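Long-range contact in cytochrome C-type biogenesis protein ccmF (Thermus thermophilus, PDB 6ZMQ), which probably acts in cytochrome c maturation as a membrane-bound heme lyase, binding heme for attachment to the apocytochrome: residues 210-221 and 281-292. Numbering follows the deposited sequence.
Sequences AMATRRYQTWVE and QQTRGAFKTWNF
Met211, in the last turn of helix 185-213, meets Phe292 in a Met-aromatic contact, which begins a sandwich: where two interhelical connections of a membrane protein pack together, the Phe292 ring sits between Met211 and Trp219 as one part of the joint. Met211 lays CG 3.5 Å from the Phe292 ring centroid, almost on its normal, with SD over the same face; Ala210 packs beside it, CB touching CE1 of that ring. Leu344 of helix 325-345 also covers both Met211 and Phe292. Beyond the helix, where Arg214 turns the chain with positive phi, Tyr216 presents its ring edge to Phe292, CD1 lying 3.9 Å from CE2. Gln217 and Gln281 then run past each other in opposite directions and exchange hydrogen bonds, each side-chain amide donating to the other's backbone carbonyl. Gln281 NE2 reaches Gln217 O at 3.1 Å, nearly within its own amide plane, whereas Gln217 NE2 approaches Gln281 O at 3.2 Å from well above the carbonyl plane. That oxygen also accepts from Gly285 N, which links Gln217 to the chain leading into the positive-phi Gly285. Trp219 stacks offset on the Phe292 face opposite Met211, the planes 19° apart; its far face carries Val220 CB. Asn291, whose amide donates to Thr277 O, sets CB against the indole edge. Val220 CG1 packs 3.3 Å from Gln281 CG. Glu221 hands its carbonyl oxygen to a phosphatidylethanolamine amine, N1.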
ATOM      1  N   ALA A 210       5.627  -9.794  23.434  1.00 36.99           N
ATOM      2  CA  ALA A 210       4.726  -9.505  24.551  1.00 38.54           C
ATOM      3  C   ALA A 210       4.022 -10.758  25.049  1.00 45.03           C
ATOM      4  O   ALA A 210       4.058 -11.056  26.251  1.00 53.77           O
ATOM      5  CB  ALA A 210       3.687  -8.461  24.141  1.00 25.74           C
ATOM      6  N   MET A 211       3.503 -11.570  24.122  1.00 37.63           N
ATOM      7  CA  MET A 211       2.865 -12.839  24.450  1.00 38.10           C
ATOM      8  C   MET A 211       3.836 -13.877  24.991  1.00 41.99           C
ATOM      9  O   MET A 211       3.390 -14.869  25.581  1.00 53.35           O
ATOM     10  CB  MET A 211       2.177 -13.431  23.216  1.00 39.87           C
ATOM     11  CG  MET A 211       0.924 -12.701  22.792  1.00 41.30           C
ATOM     12  SD  MET A 211       0.422 -13.016  21.080  1.00 61.43           S
ATOM     13  CE  MET A 211       1.986 -13.213  20.213  1.00 63.16           C
ATOM     14  N   ALA A 212       5.139 -13.697  24.783  1.00 40.25           N
ATOM     15  CA  ALA A 212       6.089 -14.558  25.458  1.00 41.78           C
ATOM     16  C   ALA A 212       6.635 -13.943  26.735  1.00 53.93           C
ATOM     17  O   ALA A 212       7.126 -14.679  27.597  1.00 63.80           O
ATOM     18  CB  ALA A 212       7.236 -14.924  24.521  1.00 40.13           C
ATOM     19  N   THR A 213       6.567 -12.619  26.881  1.00 58.57           N
ATOM     20  CA  THR A 213       7.116 -11.980  28.071  1.00 54.80           C
ATOM     21  C   THR A 213       6.004 -11.728  29.088  1.00 48.58           C
ATOM     22  O   THR A 213       6.270 -11.325  30.229  1.00 55.98           O
ATOM     23  CB  THR A 213       7.865 -10.703  27.634  1.00 61.49           C
ATOM     24  OG1 THR A 213       8.723 -11.061  26.547  1.00 85.44           O
ATOM     25  CG2 THR A 213       8.825 -10.182  28.695  1.00 43.95           C
ATOM     26  N   ARG A 214       4.759 -12.007  28.678  1.00 44.94           N
ATOM     27  CA  ARG A 214       3.542 -11.993  29.496  1.00 39.54           C
ATOM     28  C   ARG A 214       3.207 -10.596  30.018  1.00 50.75           C
ATOM     29  O   ARG A 214       2.535 -10.447  31.041  1.00 67.64           O
ATOM     30  CB  ARG A 214       3.588 -13.021  30.638  1.00 41.90           C
ATOM     31  CG  ARG A 214       3.705 -14.452  30.136  1.00 56.81           C
ATOM     32  CD  ARG A 214       4.871 -15.193  30.767  1.00 82.43           C
ATOM     33  NE  ARG A 214       5.177 -16.413  30.028  1.00 77.24           N
ATOM     34  CZ  ARG A 214       6.354 -17.028  30.049  1.00 77.58           C
ATOM     35  NH1 ARG A 214       7.336 -16.556  30.804  1.00 81.97           N
ATOM     36  NH2 ARG A 214       6.544 -18.129  29.337  1.00 73.70           N
ATOM     37  N   ARG A 215       3.651  -9.576  29.284  1.00 51.38           N
ATOM     38  CA  ARG A 215       3.279  -8.176  29.483  1.00 56.39           C
ATOM     39  C   ARG A 215       2.463  -7.759  28.260  1.00 52.17           C
ATOM     40  O   ARG A 215       3.028  -7.373  27.232  1.00 57.57           O
ATOM     41  CB  ARG A 215       4.527  -7.314  29.676  1.00 73.00           C
ATOM     42  CG  ARG A 215       5.295  -7.660  30.941  1.00 86.33           C
ATOM     43  CD  ARG A 215       6.364  -6.631  31.296  1.00 88.64           C
ATOM     44  NE  ARG A 215       7.575  -7.300  31.772  1.00 90.07           N
ATOM     45  CZ  ARG A 215       8.682  -7.438  31.053  1.00 90.82           C
ATOM     46  NH1 ARG A 215       8.728  -6.962  29.822  1.00 88.92           N
ATOM     47  NH2 ARG A 215       9.741  -8.056  31.560  1.00 91.37           N
ATOM     48  N   TYR A 216       1.130  -7.795  28.386  1.00 39.71           N
ATOM     49  CA  TYR A 216       0.231  -7.886  27.239  1.00 36.14           C
ATOM     50  C   TYR A 216      -0.372  -6.565  26.797  1.00 38.34           C
ATOM     51  O   TYR A 216      -1.029  -6.530  25.749  1.00 49.94           O
ATOM     52  CB  TYR A 216      -0.937  -8.835  27.543  1.00 43.57           C
ATOM     53  CG  TYR A 216      -0.536 -10.209  27.994  1.00 48.06           C
ATOM     54  CD1 TYR A 216      -0.039 -11.139  27.091  1.00 50.12           C
ATOM     55  CD2 TYR A 216      -0.680 -10.589  29.328  1.00 52.74           C
ATOM     56  CE1 TYR A 216       0.333 -12.401  27.505  1.00 58.43           C
ATOM     57  CE2 TYR A 216      -0.317 -11.848  29.753  1.00 63.54           C
ATOM     58  CZ  TYR A 216       0.185 -12.748  28.839  1.00 71.04           C
ATOM     59  OH  TYR A 216       0.541 -14.004  29.262  1.00 91.30           O
ATOM     60  N   GLN A 217      -0.213  -5.496  27.566  1.00 34.47           N
ATOM     61  CA  GLN A 217      -0.821  -4.228  27.202  1.00 43.69           C
ATOM     62  C   GLN A 217       0.200  -3.175  26.798  1.00 50.86           C
ATOM     63  O   GLN A 217      -0.058  -2.409  25.862  1.00 64.55           O
ATOM     64  CB  GLN A 217      -1.703  -3.724  28.361  1.00 51.96           C
ATOM     65  CG  GLN A 217      -1.754  -2.221  28.618  1.00 62.95           C
ATOM     66  CD  GLN A 217      -2.573  -1.501  27.565  1.00 67.04           C
ATOM     67  OE1 GLN A 217      -3.416  -2.106  26.915  1.00 76.51           O
ATOM     68  NE2 GLN A 217      -2.307  -0.212  27.375  1.00 70.47           N
ATOM     69  N   THR A 218       1.388  -3.195  27.410  1.00 57.74           N
ATOM     70  CA  THR A 218       2.386  -2.144  27.244  1.00 62.49           C
ATOM     71  C   THR A 218       3.000  -2.101  25.850  1.00 59.02           C
ATOM     72  O   THR A 218       3.562  -1.069  25.472  1.00 66.30           O
ATOM     73  CB  THR A 218       3.506  -2.314  28.279  1.00 69.59           C
ATOM     74  OG1 THR A 218       4.432  -1.226  28.165  1.00 66.66           O
ATOM     75  CG2 THR A 218       4.247  -3.636  28.073  1.00 72.30           C
ATOM     76  N   TRP A 219       2.892  -3.188  25.083  1.00 57.38           N
ATOM     77  CA  TRP A 219       3.602  -3.334  23.815  1.00 48.44           C
ATOM     78  C   TRP A 219       3.114  -2.407  22.705  1.00 54.82           C
ATOM     79  O   TRP A 219       3.916  -2.070  21.830  1.00 59.95           O
ATOM     80  CB  TRP A 219       3.492  -4.780  23.330  1.00 38.25           C
ATOM     81  CG  TRP A 219       2.113  -5.127  22.861  1.00 29.43           C
ATOM     82  CD1 TRP A 219       1.042  -5.428  23.645  1.00 38.00           C
ATOM     83  CD2 TRP A 219       1.650  -5.201  21.502  1.00 25.54           C
ATOM     84  NE1 TRP A 219      -0.057  -5.679  22.864  1.00 42.02           N
ATOM     85  CE2 TRP A 219       0.291  -5.544  21.546  1.00 42.88           C
ATOM     86  CE3 TRP A 219       2.253  -5.003  20.254  1.00 28.29           C
ATOM     87  CZ2 TRP A 219      -0.475  -5.710  20.392  1.00 48.13           C
ATOM     88  CZ3 TRP A 219       1.486  -5.160  19.107  1.00 30.71           C
ATOM     89  CH2 TRP A 219       0.139  -5.516  19.188  1.00 36.04           C
ATOM     90  N   VAL A 220       1.849  -1.974  22.703  1.00 47.90           N
ATOM     91  CA  VAL A 220       1.332  -1.313  21.512  1.00 52.08           C
ATOM     92  C   VAL A 220       1.460   0.203  21.623  1.00 59.28           C
ATOM     93  O   VAL A 220       1.495   0.891  20.591  1.00 76.59           O
ATOM     94  CB  VAL A 220      -0.122  -1.732  21.181  1.00 43.93           C
ATOM     95  CG1 VAL A 220      -1.126  -1.051  22.057  1.00 23.49           C
ATOM     96  CG2 VAL A 220      -0.439  -1.466  19.714  1.00 61.71           C
ATOM     97  N   GLU A 221       1.598   0.735  22.831  1.00 51.17           N
ATOM     98  CA  GLU A 221       1.709   2.168  23.018  1.00 52.44           C
ATOM     99  C   GLU A 221       3.149   2.643  22.940  1.00 55.59           C
ATOM    100  O   GLU A 221       3.381   3.832  22.698  1.00 65.23           O
ATOM    101  CB  GLU A 221       1.060   2.554  24.353  1.00 60.77           C
ATOM    102  CG  GLU A 221       1.097   1.427  25.377  1.00 66.47           C
ATOM    103  CD  GLU A 221       0.475   1.806  26.699  1.00 60.91           C
ATOM    104  OE1 GLU A 221       0.856   1.211  27.725  1.00 64.33           O
ATOM    105  OE2 GLU A 221      -0.431   2.671  26.701  1.00 65.57           O
ATOM    106  N   GLN A 281      -6.724   0.020  22.929  1.00 49.46           N
ATOM    107  CA  GLN A 281      -6.006  -0.400  24.126  1.00 50.98           C
ATOM    108  C   GLN A 281      -4.996   0.667  24.540  1.00 68.64           C
ATOM    109  O   GLN A 281      -4.796   0.882  25.747  1.00 87.18           O
ATOM    110  CB  GLN A 281      -5.369  -1.785  23.981  1.00 27.58           C
ATOM    111  CG  GLN A 281      -3.969  -1.839  23.569  1.00 29.97           C
ATOM    112  CD  GLN A 281      -3.438  -3.253  23.430  1.00 37.90           C
ATOM    113  OE1 GLN A 281      -3.964  -4.042  22.661  1.00 44.33           O
ATOM    114  NE2 GLN A 281      -2.366  -3.565  24.153  1.00 34.33           N
ATOM    115  N   GLN A 282      -4.493   1.452  23.547  1.00 57.96           N
ATOM    116  CA  GLN A 282      -3.669   2.647  23.782  1.00 55.43           C
ATOM    117  C   GLN A 282      -4.389   3.630  24.684  1.00 64.71           C
ATOM    118  O   GLN A 282      -3.776   4.296  25.524  1.00 76.89           O
ATOM    119  CB  GLN A 282      -3.301   3.363  22.468  1.00 42.93           C
ATOM    120  CG  GLN A 282      -2.158   2.815  21.613  1.00 37.92           C
ATOM    121  CD  GLN A 282      -2.066   3.532  20.273  1.00 41.48           C
ATOM    122  OE1 GLN A 282      -2.319   4.732  20.180  1.00 48.06           O
ATOM    123  NE2 GLN A 282      -1.753   2.785  19.225  1.00 44.43           N
ATOM    124  N   THR A 283      -5.704   3.712  24.530  1.00 57.48           N
ATOM    125  CA  THR A 283      -6.479   4.575  25.391  1.00 53.03           C
ATOM    126  C   THR A 283      -7.295   3.825  26.444  1.00 62.12           C
ATOM    127  O   THR A 283      -7.889   4.483  27.309  1.00 76.55           O
ATOM    128  CB  THR A 283      -7.373   5.480  24.539  1.00 44.78           C
ATOM    129  OG1 THR A 283      -7.958   4.725  23.474  1.00 54.77           O
ATOM    130  CG2 THR A 283      -6.540   6.613  23.946  1.00 30.49           C
ATOM    131  N   ARG A 284      -7.391   2.482  26.406  1.00 54.88           N
ATOM    132  CA  ARG A 284      -8.334   1.850  27.335  1.00 60.61           C
ATOM    133  C   ARG A 284      -7.908   0.489  27.876  1.00 60.36           C
ATOM    134  O   ARG A 284      -8.547  -0.010  28.812  1.00 57.33           O
ATOM    135  CB  ARG A 284      -9.720   1.705  26.673  1.00 60.70           C
ATOM    136  CG  ARG A 284     -10.876   1.580  27.629  1.00 63.56           C
ATOM    137  CD  ARG A 284     -11.849   2.710  27.422  1.00 66.26           C
ATOM    138  NE  ARG A 284     -12.726   2.835  28.572  1.00 75.42           N
ATOM    139  CZ  ARG A 284     -12.907   3.970  29.232  1.00 77.36           C
ATOM    140  NH1 ARG A 284     -12.284   5.073  28.837  1.00 70.11           N
ATOM    141  NH2 ARG A 284     -13.722   4.009  30.274  1.00 81.63           N
ATOM    142  N   GLY A 285      -6.849  -0.116  27.348  1.00 61.06           N
ATOM    143  CA  GLY A 285      -6.526  -1.490  27.705  1.00 68.07           C
ATOM    144  C   GLY A 285      -7.536  -2.526  27.256  1.00 68.40           C
ATOM    145  O   GLY A 285      -7.860  -3.436  28.028  1.00 70.68           O
ATOM    146  N   ALA A 286      -8.069  -2.400  26.040  1.00 68.66           N
ATOM    147  CA  ALA A 286      -9.090  -3.316  25.555  1.00 67.26           C
ATOM    148  C   ALA A 286      -8.771  -3.842  24.159  1.00 58.76           C
ATOM    149  O   ALA A 286      -8.238  -3.134  23.300  1.00 54.54           O
ATOM    150  CB  ALA A 286     -10.475  -2.651  25.560  1.00 76.73           C
ATOM    151  N   PHE A 287      -9.219  -5.077  23.940  1.00 53.60           N
ATOM    152  CA  PHE A 287      -8.874  -5.963  22.820  1.00 49.97           C
ATOM    153  C   PHE A 287      -7.359  -6.048  22.651  1.00 53.63           C
ATOM    154  O   PHE A 287      -6.808  -5.643  21.627  1.00 62.46           O
ATOM    155  CB  PHE A 287      -9.463  -5.599  21.437  1.00 47.78           C
ATOM    156  CG  PHE A 287     -10.776  -4.843  21.407  1.00 57.51           C
ATOM    157  CD1 PHE A 287     -12.023  -5.424  21.652  1.00 71.96           C
ATOM    158  CD2 PHE A 287     -10.735  -3.512  21.002  1.00 54.59           C
ATOM    159  CE1 PHE A 287     -13.173  -4.652  21.575  1.00 71.78           C
ATOM    160  CE2 PHE A 287     -11.871  -2.761  20.889  1.00 55.20           C
ATOM    161  CZ  PHE A 287     -13.086  -3.313  21.212  1.00 62.19           C
ATOM    162  N   LYS A 288      -6.681  -6.579  23.664  1.00 47.96           N
ATOM    163  CA  LYS A 288      -5.296  -6.963  23.431  1.00 37.88           C
ATOM    164  C   LYS A 288      -5.208  -8.287  22.696  1.00 42.75           C
ATOM    165  O   LYS A 288      -4.260  -8.492  21.922  1.00 62.71           O
ATOM    166  CB  LYS A 288      -4.509  -7.011  24.749  1.00 38.76           C
ATOM    167  CG  LYS A 288      -5.134  -7.812  25.871  1.00 48.65           C
ATOM    168  CD  LYS A 288      -4.732  -7.228  27.218  1.00 51.89           C
ATOM    169  CE  LYS A 288      -5.459  -5.910  27.442  1.00 52.15           C
ATOM    170  NZ  LYS A 288      -4.805  -4.985  28.414  1.00 50.90           N
ATOM    171  N   THR A 289      -6.241  -9.129  22.851  1.00 34.61           N
ATOM    172  CA  THR A 289      -6.411 -10.364  22.087  1.00 41.35           C
ATOM    173  C   THR A 289      -6.541 -10.078  20.593  1.00 49.08           C
ATOM    174  O   THR A 289      -5.802 -10.641  19.766  1.00 65.99           O
ATOM    175  CB  THR A 289      -7.671 -11.090  22.578  1.00 39.63           C
ATOM    176  OG1 THR A 289      -7.585 -11.309  23.991  1.00 51.43           O
ATOM    177  CG2 THR A 289      -7.851 -12.421  21.873  1.00 31.07           C
ATOM    178  N   TRP A 290      -7.435  -9.151  20.245  1.00 33.18           N
ATOM    179  CA  TRP A 290      -7.639  -8.797  18.846  1.00 29.98           C
ATOM    180  C   TRP A 290      -6.474  -8.002  18.298  1.00 44.28           C
ATOM    181  O   TRP A 290      -6.225  -8.036  17.094  1.00 65.57           O
ATOM    182  CB  TRP A 290      -8.937  -8.009  18.687  1.00 26.49           C
ATOM    183  CG  TRP A 290     -10.142  -8.866  18.867  1.00 33.39           C
ATOM    184  CD1 TRP A 290     -11.101  -8.716  19.823  1.00 31.36           C
ATOM    185  CD2 TRP A 290     -10.539  -9.998  18.073  1.00 56.01           C
ATOM    186  NE1 TRP A 290     -12.058  -9.690  19.690  1.00 35.08           N
ATOM    187  CE2 TRP A 290     -11.737 -10.487  18.623  1.00 53.17           C
ATOM    188  CE3 TRP A 290      -9.999 -10.645  16.950  1.00 73.43           C
ATOM    189  CZ2 TRP A 290     -12.398 -11.593  18.098  1.00 65.11           C
ATOM    190  CZ3 TRP A 290     -10.654 -11.738  16.435  1.00 75.04           C
ATOM    191  CH2 TRP A 290     -11.843 -12.200  17.002  1.00 72.13           C
ATOM    192  N   ASN A 291      -5.736  -7.312  19.170  1.00 40.71           N
ATOM    193  CA  ASN A 291      -4.576  -6.567  18.715  1.00 28.72           C
ATOM    194  C   ASN A 291      -3.440  -7.485  18.330  1.00 35.67           C
ATOM    195  O   ASN A 291      -2.822  -7.270  17.282  1.00 59.29           O
ATOM    196  CB  ASN A 291      -4.098  -5.609  19.788  1.00 32.41           C
ATOM    197  CG  ASN A 291      -4.588  -4.243  19.550  1.00 40.09           C
ATOM    198  OD1 ASN A 291      -4.429  -3.732  18.455  1.00 36.22           O
ATOM    199  ND2 ASN A 291      -5.193  -3.626  20.563  1.00 46.38           N
ATOM    200  N   PHE A 292      -3.188  -8.517  19.152  1.00 31.00           N
ATOM    201  CA  PHE A 292      -2.207  -9.552  18.832  1.00 32.53           C
ATOM    202  C   PHE A 292      -2.585 -10.276  17.541  1.00 34.69           C
ATOM    203  O   PHE A 292      -1.737 -10.449  16.643  1.00 37.55           O
ATOM    204  CB  PHE A 292      -2.115 -10.557  19.988  1.00 35.80           C
ATOM    205  CG  PHE A 292      -1.383 -10.052  21.208  1.00 35.68           C
ATOM    206  CD1 PHE A 292      -0.216  -9.307  21.084  1.00 43.12           C
ATOM    207  CD2 PHE A 292      -1.833 -10.376  22.484  1.00 29.32           C
ATOM    208  CE1 PHE A 292       0.472  -8.859  22.209  1.00 41.20           C
ATOM    209  CE2 PHE A 292      -1.176  -9.900  23.611  1.00 36.40           C
ATOM    210  CZ  PHE A 292      -0.011  -9.145  23.470  1.00 42.76           C
TER